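Local coordinates for guanylate kinase (Stenotrophomonas maltophilia, PDB 6WCT), which transfers a phosphate from ATP to GMP, giving GDP and ADP, and so probably serves the recycling of GMP and, indirectly, of cyclic GMP, at residues L24-A29 with T134-I139; S52-S57 with K98-Q103; E89-H94 with A124-Q129. All coordinates share one frame; numbering follows the deposited sequence.

Contact 1: L24-A29 with T134-I139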
loop_
_atom_site.group_PDB
_atom_site.type_symbol
_atom_site.label_atom_id
_atom_site.label_comp_id
_atom_site.label_asym_id
_atom_site.label_seq_id
_atom_site.Cartn_x
_atom_site.Cartn_y
_atom_site.Cartn_z
ATOM N N LEU A 24 -10.800 -4.052 7.512
ATOM C CA LEU A 24 -10.388 -3.692 8.857
ATOM C C LEU A 24 -8.983 -3.113 8.815
ATOM O O LEU A 24 -8.073 -3.719 8.239
ATOM C CB LEU A 24 -10.446 -4.909 9.778
ATOM C CG LEU A 24 -10.295 -4.679 11.279
ATOM C CD1 LEU A 24 -11.298 -3.608 11.764
ATOM C CD2 LEU A 24 -10.529 -5.993 12.016
ATOM N N TYR A 25 -8.830 -1.927 9.375
ATOM C CA TYR A 25 -7.569 -1.195 9.425
ATOM C C TYR A 25 -7.121 -1.063 10.867
ATOM O O TYR A 25 -7.950 -0.865 11.759
ATOM C CB TYR A 25 -7.723 0.201 8.812
ATOM C CG TYR A 25 -8.102 0.170 7.356
ATOM C CD1 TYR A 25 -7.130 0.061 6.370
ATOM C CD2 TYR A 25 -9.432 0.181 6.965
ATOM C CE1 TYR A 25 -7.468 0.028 5.034
ATOM C CE2 TYR A 25 -9.780 0.134 5.627
ATOM C CZ TYR A 25 -8.792 0.061 4.667
ATOM O OH TYR A 25 -9.121 -0.001 3.330
ATOM N N ILE A 26 -5.815 -1.212 11.103
ATOM C CA ILE A 26 -5.232 -0.939 12.411
ATOM C C ILE A 26 -4.147 0.107 12.233
ATOM O O ILE A 26 -3.267 -0.053 11.381
ATOM C CB ILE A 26 -4.643 -2.197 13.076
ATOM C CG1 ILE A 26 -5.709 -3.265 13.263
ATOM C CG2 ILE A 26 -4.042 -1.839 14.438
ATOM C CD1 ILE A 26 -5.189 -4.500 13.980
ATOM N N VAL A 27 -4.209 1.168 13.032
ATOM C CA VAL A 27 -3.141 2.163 13.097
ATOM C C VAL A 27 -2.658 2.188 14.544
ATOM O O VAL A 27 -3.422 2.534 15.456
ATOM C CB VAL A 27 -3.593 3.565 12.653
ATOM C CG1 VAL A 27 -2.425 4.530 12.770
ATOM C CG2 VAL A 27 -4.161 3.550 11.256
ATOM N N ALA A 28 -1.396 1.817 14.754
ATOM C CA ALA A 28 -0.815 1.776 16.080
ATOM C C ALA A 28 0.313 2.788 16.187
ATOM O O ALA A 28 0.992 3.098 15.206
ATOM C CB ALA A 28 -0.262 0.410 16.397
ATOM N N ALA A 29 0.540 3.241 17.398
ATOM C CA ALA A 29 1.564 4.227 17.704
ATOM C C ALA A 29 1.597 4.398 19.209
ATOM O O ALA A 29 0.540 4.333 19.850
ATOM C CB ALA A 29 1.257 5.568 17.036
ATOM N N THR A 134 -6.432 -7.947 7.604
ATOM C CA THR A 134 -6.371 -6.633 8.232
ATOM C C THR A 134 -5.160 -5.864 7.719
ATOM O O THR A 134 -4.075 -6.417 7.568
ATOM C CB THR A 134 -6.303 -6.777 9.755
ATOM O OG1 THR A 134 -7.479 -7.447 10.234
ATOM C CG2 THR A 134 -6.230 -5.448 10.413
ATOM N N VAL A 135 -5.346 -4.581 7.439
ATOM C CA VAL A 135 -4.263 -3.712 6.994
ATOM C C VAL A 135 -3.744 -2.979 8.226
ATOM O O VAL A 135 -4.483 -2.213 8.847
ATOM C CB VAL A 135 -4.747 -2.722 5.921
ATOM C CG1 VAL A 135 -3.634 -1.700 5.567
ATOM C CG2 VAL A 135 -5.184 -3.467 4.685
ATOM N N THR A 136 -2.468 -3.181 8.574
ATOM C CA THR A 136 -1.931 -2.660 9.834
ATOM C C THR A 136 -0.789 -1.681 9.570
ATOM O O THR A 136 0.086 -1.953 8.747
ATOM C CB THR A 136 -1.472 -3.800 10.751
ATOM O OG1 THR A 136 -0.364 -4.463 10.153
ATOM C CG2 THR A 136 -2.613 -4.857 10.964
ATOM N N VAL A 137 -0.817 -0.540 10.263
ATOM C CA VAL A 137 0.126 0.559 10.074
ATOM C C VAL A 137 0.704 0.969 11.424
ATOM O O VAL A 137 -0.040 1.136 12.394
ATOM C CB VAL A 137 -0.550 1.783 9.421
ATOM C CG1 VAL A 137 0.489 2.903 9.166
ATOM C CG2 VAL A 137 -1.336 1.387 8.148
ATOM N N PHE A 138 2.017 1.197 11.484
ATOM C CA PHE A 138 2.625 1.710 12.704
ATOM C C PHE A 138 3.176 3.105 12.450
ATOM O O PHE A 138 3.821 3.353 11.428
ATOM C CB PHE A 138 3.759 0.815 13.235
ATOM C CG PHE A 138 3.995 0.984 14.720
ATOM C CD1 PHE A 138 4.797 1.999 15.200
ATOM C CD2 PHE A 138 3.383 0.139 15.633
ATOM C CE1 PHE A 138 4.987 2.163 16.562
ATOM C CE2 PHE A 138 3.573 0.295 16.992
ATOM C CZ PHE A 138 4.374 1.310 17.458
ATOM N N ILE A 139 2.918 4.017 13.382
ATOM C CA ILE A 139 3.374 5.401 13.247
ATOM C C ILE A 139 4.428 5.638 14.310
ATOM O O ILE A 139 4.188 5.408 15.503
ATOM C CB ILE A 139 2.213 6.404 13.332
ATOM C CG1 ILE A 139 1.225 6.123 12.182
ATOM C CG2 ILE A 139 2.729 7.830 13.284
ATOM C CD1 ILE A 139 0.079 7.104 12.049
#
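L24-A29 and T134-I139 run side by side as neighbouring parallel strands, their short axes 4.6 Å apart and 14° from parallel, with I26 beside T136 at the middle of the register. Five backbone hydrogen bonds join them: L24 O accepts from V135 N, I26 N and I26 O reach V135 O and V137 N, and A28 N and A28 O reach V137 O and I139 N. The I26 O to V137 N bond measures 2.7 Å and is the most bent of the five, with 149° at its hydrogen. Y25, V27, V135 and V137 occupy one sheet face. There the Y25 ring leans obliquely on V135, CD1 lying 3.7 Å from V135 CB, and its hydroxyl bonds to S202 of helix 188-203. This is the centre of the parallel sheet of a P-loop kinase: strand 24-28 leads into the phosphate-binding loop, which opens at A29. I26, A28, T136 and F138 occupy the other face. I26 CG1 rests 3.6 Å from T134 CG2, while the hydroxyls of T134 and T136 bond to V131 O and D180 N. F138 is swung back over the first strand, CG roughly anti to its own N (chi1 -156°), which brings CD2 to 3.7 Å from A28 CB and sets one ring face against A28 O and A29 CA. Beyond the last bridge, A29 CB packs against I139 CB at 3.9 Å.

Contact 2: S52-S57 with K98-Q103. With 5GP (guanosine-5'-monophosphate), chain E.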
loop_
_atom_site.group_PDB
_atom_site.type_symbol
_atom_site.label_atom_id
_atom_site.label_comp_id
_atom_site.label_asym_id
_atom_site.label_seq_id
_atom_site.Cartn_x
_atom_site.Cartn_y
_atom_site.Cartn_z
ATOM N N SER A 52 -13.472 3.574 15.628
ATOM C CA SER A 52 -14.023 2.898 16.796
ATOM C C SER A 52 -13.557 3.582 18.080
ATOM O O SER A 52 -12.390 3.940 18.214
ATOM C CB SER A 52 -13.610 1.427 16.812
ATOM O OG SER A 52 -13.926 0.844 18.051
ATOM N N ILE A 53 -14.464 3.740 19.034
ATOM C CA ILE A 53 -14.139 4.278 20.351
ATOM C C ILE A 53 -13.905 3.110 21.308
ATOM O O ILE A 53 -14.813 2.305 21.554
ATOM C CB ILE A 53 -15.248 5.199 20.872
ATOM C CG1 ILE A 53 -15.569 6.290 19.848
ATOM C CG2 ILE A 53 -14.836 5.798 22.234
ATOM C CD1 ILE A 53 -14.401 7.166 19.531
ATOM N N SER A 54 -12.691 3.010 21.838
ATOM C CA SER A 54 -12.329 1.929 22.738
ATOM C C SER A 54 -12.909 2.144 24.134
ATOM O O SER A 54 -13.276 3.254 24.525
ATOM C CB SER A 54 -10.802 1.815 22.847
ATOM O OG SER A 54 -10.227 1.461 21.607
ATOM N N PHE A 55 -13.022 1.042 24.869
ATOM C CA PHE A 55 -13.265 1.025 26.305
ATOM C C PHE A 55 -11.925 0.972 27.034
ATOM O O PHE A 55 -10.952 0.420 26.524
ATOM C CB PHE A 55 -14.120 -0.191 26.696
ATOM C CG PHE A 55 -15.577 -0.030 26.377
ATOM C CD1 PHE A 55 -16.042 -0.201 25.081
ATOM C CD2 PHE A 55 -16.477 0.311 27.365
ATOM C CE1 PHE A 55 -17.363 -0.023 24.779
ATOM C CE2 PHE A 55 -17.812 0.483 27.074
ATOM C CZ PHE A 55 -18.250 0.329 25.772
ATOM N N THR A 56 -11.867 1.578 28.220
ATOM C CA THR A 56 -10.673 1.474 29.046
ATOM C C THR A 56 -11.075 1.640 30.495
ATOM O O THR A 56 -12.005 2.388 30.808
ATOM C CB THR A 56 -9.615 2.529 28.691
ATOM O OG1 THR A 56 -8.422 2.279 29.429
ATOM C CG2 THR A 56 -10.104 3.921 29.075
ATOM N N SER A 57 -10.373 0.933 31.380
ATOM C CA SER A 57 -10.562 1.129 32.807
ATOM C C SER A 57 -9.516 2.054 33.404
ATOM O O SER A 57 -9.537 2.285 34.614
ATOM C CB SER A 57 -10.565 -0.216 33.545
ATOM O OG SER A 57 -9.290 -0.847 33.471
ATOM N N LYS A 98 -7.772 -2.226 28.150
ATOM C CA LYS A 98 -8.185 -1.556 26.928
ATOM C C LYS A 98 -8.911 -2.573 26.059
ATOM O O LYS A 98 -8.596 -3.764 26.086
ATOM C CB LYS A 98 -6.988 -0.968 26.165
ATOM C CG LYS A 98 -6.272 0.167 26.884
ATOM C CD LYS A 98 -6.728 1.518 26.378
ATOM C CE LYS A 98 -6.254 2.628 27.302
ATOM N NZ LYS A 98 -4.841 2.996 27.051
ATOM N N GLY A 99 -9.905 -2.107 25.312
ATOM C CA GLY A 99 -10.703 -3.025 24.531
ATOM C C GLY A 99 -11.587 -2.422 23.456
ATOM O O GLY A 99 -12.151 -1.329 23.604
ATOM N N THR A 100 -11.723 -3.167 22.365
ATOM C CA THR A 100 -12.642 -2.849 21.285
ATOM C C THR A 100 -13.895 -3.682 21.496
ATOM O O THR A 100 -13.825 -4.916 21.487
ATOM C CB THR A 100 -12.034 -3.187 19.924
ATOM O OG1 THR A 100 -10.820 -2.459 19.726
ATOM C CG2 THR A 100 -13.011 -2.858 18.821
ATOM N N ALA A 101 -15.033 -3.017 21.691
ATOM C CA ALA A 101 -16.275 -3.746 21.885
ATOM C C ALA A 101 -16.664 -4.455 20.602
ATOM O O ALA A 101 -16.508 -3.913 19.501
ATOM C CB ALA A 101 -17.413 -2.818 22.321
ATOM N N ARG A 102 -17.174 -5.678 20.763
ATOM C CA ARG A 102 -17.652 -6.462 19.638
ATOM C C ARG A 102 -18.624 -5.657 18.790
ATOM O O ARG A 102 -18.537 -5.657 17.559
ATOM C CB ARG A 102 -18.335 -7.724 20.173
ATOM C CG ARG A 102 -18.199 -8.939 19.307
ATOM C CD ARG A 102 -18.687 -10.196 20.031
ATOM N NE ARG A 102 -17.761 -10.634 21.072
ATOM C CZ ARG A 102 -16.602 -11.242 20.842
ATOM N NH1 ARG A 102 -16.211 -11.487 19.600
ATOM N NH2 ARG A 102 -15.829 -11.601 21.860
ATOM N N GLN A 103 -19.544 -4.939 19.443
ATOM C CA GLN A 103 -20.555 -4.125 18.778
ATOM C C GLN A 103 -19.967 -2.976 17.962
ATOM O O GLN A 103 -20.708 -2.342 17.204
ATOM C CB GLN A 103 -21.543 -3.573 19.816
HETATM P P 5GP E . -3.344 5.653 26.070
HETATM O O1P 5GP E . -4.566 6.368 25.552
HETATM O O2P 5GP E . -2.113 6.535 26.272
HETATM O O3P 5GP E . -3.574 4.836 27.316
HETATM O "O5'" 5GP E . -2.958 4.558 25.006
HETATM C "C5'" 5GP E . -2.119 3.477 25.358
HETATM C "C4'" 5GP E . -2.098 2.463 24.255
HETATM O "O4'" 5GP E . -3.329 1.695 24.297
HETATM C "C3'" 5GP E . -2.023 3.066 22.840
HETATM O "O3'" 5GP E . -1.112 2.323 22.040
HETATM C "C2'" 5GP E . -3.423 2.834 22.291
HETATM O "O2'" 5GP E . -3.497 2.716 20.888
HETATM C "C1'" 5GP E . -3.791 1.537 22.986
HETATM N N9 5GP E . -5.219 1.263 22.997
HETATM C C8 5GP E . -6.224 2.187 22.881
HETATM N N7 5GP E . -7.403 1.647 22.717
HETATM C C5 5GP E . -7.160 0.283 22.743
HETATM C C6 5GP E . -8.030 -0.807 22.565
HETATM O O6 5GP E . -9.238 -0.748 22.345
HETATM N N1 5GP E . -7.368 -2.022 22.614
HETATM C C2 5GP E . -6.017 -2.174 22.808
HETATM N N2 5GP E . -5.534 -3.423 22.801
HETATM N N3 5GP E . -5.188 -1.150 22.980
HETATM C C4 5GP E . -5.817 0.036 22.930
HETATM O O HOH W 1 -11.348 0.110 19.296
HETATM O O HOH W 2 -15.161 -0.093 20.993
#
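T56 lies alongside K98 next to the bound GMP, its OG1 3.1 Å from K98 CE, while that hydroxyl is itself bonded to W97 O and R58 N. K98 runs over one face of the guanine, its CB 3.6 Å from C4 of the purine, and then bends at chi2 and chi4 to carry NZ to the ribose and phosphate end; the exact place of NZ is doubtful. S54 OG donates to guanine O6 over a short 2.5 Å, and T100 OG1 lies near the same oxygen. Behind the side chains, F55 and G99 form an antiparallel hydrogen-bonded pair in the mixed sheet of the GMP-binding region: F55 N reaches G99 O at 2.8 Å in the carbonyl plane, and G99 N returns to F55 O at 3.0 Å. On the sheet face away from T56 and K98, F55 CE1 touches A101 CB at 3.7 Å. One water donates to both S54 OG and T100 OG1, a partner of E89, and also bonds to S52 OG. Accepting from this water leaves S54 OG its own proton for the base, so the two segments present a hydroxyl donor which would suit the O6 of guanine better than the 6-amino group of adenine.

Contact 3: E89-H94 with A124-Q129. With 5GP (guanosine-5'-monophosphate), chain E.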
loop_
_atom_site.group_PDB
_atom_site.type_symbol
_atom_site.label_atom_id
_atom_site.label_comp_id
_atom_site.label_asym_id
_atom_site.label_seq_id
_atom_site.Cartn_x
_atom_site.Cartn_y
_atom_site.Cartn_z
ATOM N N GLU A 89 -11.479 -7.644 20.840
ATOM C CA GLU A 89 -10.153 -7.866 21.381
ATOM C C GLU A 89 -10.045 -7.019 22.634
ATOM O O GLU A 89 -10.726 -5.998 22.774
ATOM C CB GLU A 89 -9.026 -7.495 20.393
ATOM C CG GLU A 89 -8.977 -6.006 19.956
ATOM C CD GLU A 89 -8.413 -5.038 21.010
ATOM O OE1 GLU A 89 -8.876 -3.870 21.078
ATOM O OE2 GLU A 89 -7.519 -5.428 21.777
ATOM N N HIS A 90 -9.186 -7.442 23.544
ATOM C CA HIS A 90 -8.936 -6.635 24.723
ATOM C C HIS A 90 -7.573 -7.023 25.243
ATOM O O HIS A 90 -7.068 -8.108 24.955
ATOM C CB HIS A 90 -10.023 -6.820 25.784
ATOM C CG HIS A 90 -9.972 -8.150 26.465
ATOM N ND1 HIS A 90 -10.593 -9.266 25.952
ATOM C CD2 HIS A 90 -9.370 -8.544 27.612
ATOM C CE1 HIS A 90 -10.385 -10.292 26.761
ATOM N NE2 HIS A 90 -9.645 -9.880 27.776
ATOM N N ALA A 91 -6.967 -6.108 25.982
ATOM C CA ALA A 91 -5.621 -6.368 26.446
ATOM C C ALA A 91 -5.334 -5.518 27.668
ATOM O O ALA A 91 -5.921 -4.453 27.871
ATOM C CB ALA A 91 -4.598 -6.101 25.341
ATOM N N TRP A 92 -4.397 -6.007 28.460
ATOM C CA TRP A 92 -3.862 -5.299 29.608
ATOM C C TRP A 92 -2.749 -4.416 29.079
ATOM O O TRP A 92 -1.690 -4.912 28.682
ATOM C CB TRP A 92 -3.361 -6.304 30.643
ATOM C CG TRP A 92 -2.964 -5.751 31.981
ATOM C CD1 TRP A 92 -1.699 -5.591 32.455
ATOM C CD2 TRP A 92 -3.846 -5.300 33.026
ATOM N NE1 TRP A 92 -1.732 -5.070 33.731
ATOM C CE2 TRP A 92 -3.038 -4.879 34.102
ATOM C CE3 TRP A 92 -5.237 -5.202 33.148
ATOM C CZ2 TRP A 92 -3.574 -4.372 35.291
ATOM C CZ3 TRP A 92 -5.769 -4.699 34.334
ATOM C CH2 TRP A 92 -4.937 -4.292 35.387
ATOM N N VAL A 93 -2.987 -3.114 29.047
ATOM C CA VAL A 93 -2.086 -2.184 28.387
ATOM C C VAL A 93 -1.570 -1.252 29.465
ATOM O O VAL A 93 -2.333 -0.452 30.024
ATOM C CB VAL A 93 -2.793 -1.400 27.268
ATOM C CG1 VAL A 93 -1.851 -0.381 26.636
ATOM C CG2 VAL A 93 -3.351 -2.353 26.228
ATOM N N HIS A 94 -0.279 -1.370 29.771
ATOM C CA HIS A 94 0.388 -0.474 30.709
ATOM C C HIS A 94 -0.349 -0.409 32.049
ATOM O O HIS A 94 -0.486 0.652 32.660
ATOM C CB HIS A 94 0.532 0.897 30.061
ATOM C CG HIS A 94 1.167 0.821 28.707
ATOM N ND1 HIS A 94 2.070 -0.169 28.373
ATOM C CD2 HIS A 94 0.975 1.553 27.585
ATOM C CE1 HIS A 94 2.445 -0.012 27.116
ATOM N NE2 HIS A 94 1.794 1.025 26.614
ATOM N N ALA A 124 -3.513 -5.754 18.293
ATOM C CA ALA A 124 -3.320 -6.012 16.865
ATOM C C ALA A 124 -3.099 -7.492 16.588
ATOM O O ALA A 124 -3.557 -8.010 15.565
ATOM C CB ALA A 124 -2.134 -5.226 16.320
ATOM N N GLN A 125 -2.351 -8.171 17.463
ATOM C CA GLN A 125 -2.110 -9.599 17.289
ATOM C C GLN A 125 -3.398 -10.397 17.413
ATOM O O GLN A 125 -3.625 -11.340 16.646
ATOM C CB GLN A 125 -1.087 -10.091 18.304
ATOM C CG GLN A 125 0.305 -9.598 18.008
ATOM C CD GLN A 125 1.339 -10.351 18.801
ATOM O OE1 GLN A 125 1.005 -11.176 19.665
ATOM N NE2 GLN A 125 2.607 -10.081 18.513
ATOM N N GLN A 126 -4.239 -10.066 18.400
ATOM C CA GLN A 126 -5.525 -10.760 18.502
ATOM C C GLN A 126 -6.367 -10.515 17.262
ATOM O O GLN A 126 -7.037 -11.426 16.769
ATOM C CB GLN A 126 -6.294 -10.347 19.758
ATOM C CG GLN A 126 -5.574 -10.625 21.061
ATOM C CD GLN A 126 -6.265 -9.983 22.253
ATOM O OE1 GLN A 126 -7.498 -9.938 22.322
ATOM N NE2 GLN A 126 -5.473 -9.503 23.212
ATOM N N VAL A 127 -6.348 -9.288 16.736
ATOM C CA VAL A 127 -7.168 -8.992 15.568
ATOM C C VAL A 127 -6.653 -9.743 14.351
ATOM O O VAL A 127 -7.443 -10.284 13.567
ATOM C CB VAL A 127 -7.231 -7.472 15.301
ATOM C CG1 VAL A 127 -7.962 -7.210 14.002
ATOM C CG2 VAL A 127 -7.939 -6.746 16.438
ATOM N N ARG A 128 -5.322 -9.816 14.186
ATOM C CA ARG A 128 -4.754 -10.497 13.022
ATOM C C ARG A 128 -5.203 -11.951 12.955
ATOM O O ARG A 128 -5.449 -12.478 11.864
ATOM C CB ARG A 128 -3.224 -10.416 13.039
ATOM C CG ARG A 128 -2.651 -9.149 12.398
ATOM C CD ARG A 128 -1.111 -9.097 12.389
ATOM N NE ARG A 128 -0.646 -7.697 12.394
ATOM C CZ ARG A 128 -0.189 -7.059 13.467
ATOM N NH1 ARG A 128 0.183 -5.776 13.392
ATOM N NH2 ARG A 128 -0.119 -7.690 14.630
ATOM N N GLN A 129 -5.310 -12.618 14.109
ATOM C CA GLN A 129 -5.752 -14.014 14.124
ATOM C C GLN A 129 -7.248 -14.130 13.879
ATOM O O GLN A 129 -7.710 -15.186 13.434
ATOM C CB GLN A 129 -5.380 -14.684 15.448
HETATM P P 5GP E . -3.344 5.653 26.070
HETATM O O1P 5GP E . -4.566 6.368 25.552
HETATM O O2P 5GP E . -2.113 6.535 26.272
HETATM O O3P 5GP E . -3.574 4.836 27.316
HETATM O "O5'" 5GP E . -2.958 4.558 25.006
HETATM C "C5'" 5GP E . -2.119 3.477 25.358
HETATM C "C4'" 5GP E . -2.098 2.463 24.255
HETATM O "O4'" 5GP E . -3.329 1.695 24.297
HETATM C "C3'" 5GP E . -2.023 3.066 22.840
HETATM O "O3'" 5GP E . -1.112 2.323 22.040
HETATM C "C2'" 5GP E . -3.423 2.834 22.291
HETATM O "O2'" 5GP E . -3.497 2.716 20.888
HETATM C "C1'" 5GP E . -3.791 1.537 22.986
HETATM N N9 5GP E . -5.219 1.263 22.997
HETATM C C8 5GP E . -6.224 2.187 22.881
HETATM N N7 5GP E . -7.403 1.647 22.717
HETATM C C5 5GP E . -7.160 0.283 22.743
HETATM C C6 5GP E . -8.030 -0.807 22.565
HETATM O O6 5GP E . -9.238 -0.748 22.345
HETATM N N1 5GP E . -7.368 -2.022 22.614
HETATM C C2 5GP E . -6.017 -2.174 22.808
HETATM N N2 5GP E . -5.534 -3.423 22.801
HETATM N N3 5GP E . -5.188 -1.150 22.980
HETATM C C4 5GP E . -5.817 0.036 22.930
#
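The guanine-recognition end of the GMP site is built here, where strand 87-93 of the GMP-binding region meets helix 121-130 of the P-loop kinase core. E89 has a role on each side. Its carboxylate takes two hydrogen bonds from the base, N1 to OE1 at 2.8 Å and N2 to OE2 at 3.0 Å, a paired reading of the guanine edge. Its aliphatic part faces the helix, with CG lying 3.7 Å from V127 CG2 where the two side chains cross. The E89 side chain folds twice, at chi1 (62°, CG between the backbone N and carbonyl carbon) and at chi2, which lets CG meet the helix while the carboxylate turns to the base. T100 OG1 bonds to OE1 as well, helping to fix the carboxylate's rotation. A91 CB and V93 CG1 continue the pocket wall towards N2 and the ribose. Q126 reaches from the helix in an extended chain and clasps the H90 backbone at both polar atoms: OE1 accepts a long 3.3 Å bond from H90 N, and NE2 donates back. The second is shorter, Q126 NE2 lying 2.7 Å from H90 O, which is close to the amide plane of Q126, while NE2 stands 33° off the carbonyl plane of H90.

Overall arrangement
Contact 1 encloses the others in sequence, while contacts 2 and 3 alternate along the chain (52-57, 89-94, 98-103, 124-129). Contact 1 lies in the five-stranded parallel sheet of the core; contacts 2 and 3, their centres about 11 Å apart, both reach the mixed sheet, contact 3 through strand 87-93, the neighbour of 96-101. Helix 121-130 ties the two regions together: V127 packs on L24 and I26, and A124 on I26; the centres of contacts 1 and 3 are about 12 Å apart. Contacts 1 and 2 do not touch, with centres about 16 Å and nearest atoms about 7 Å apart. Contacts 2 and 3 supply S54 and E89 at the base, and A29 of contact 1 also lies in the GMP pocket.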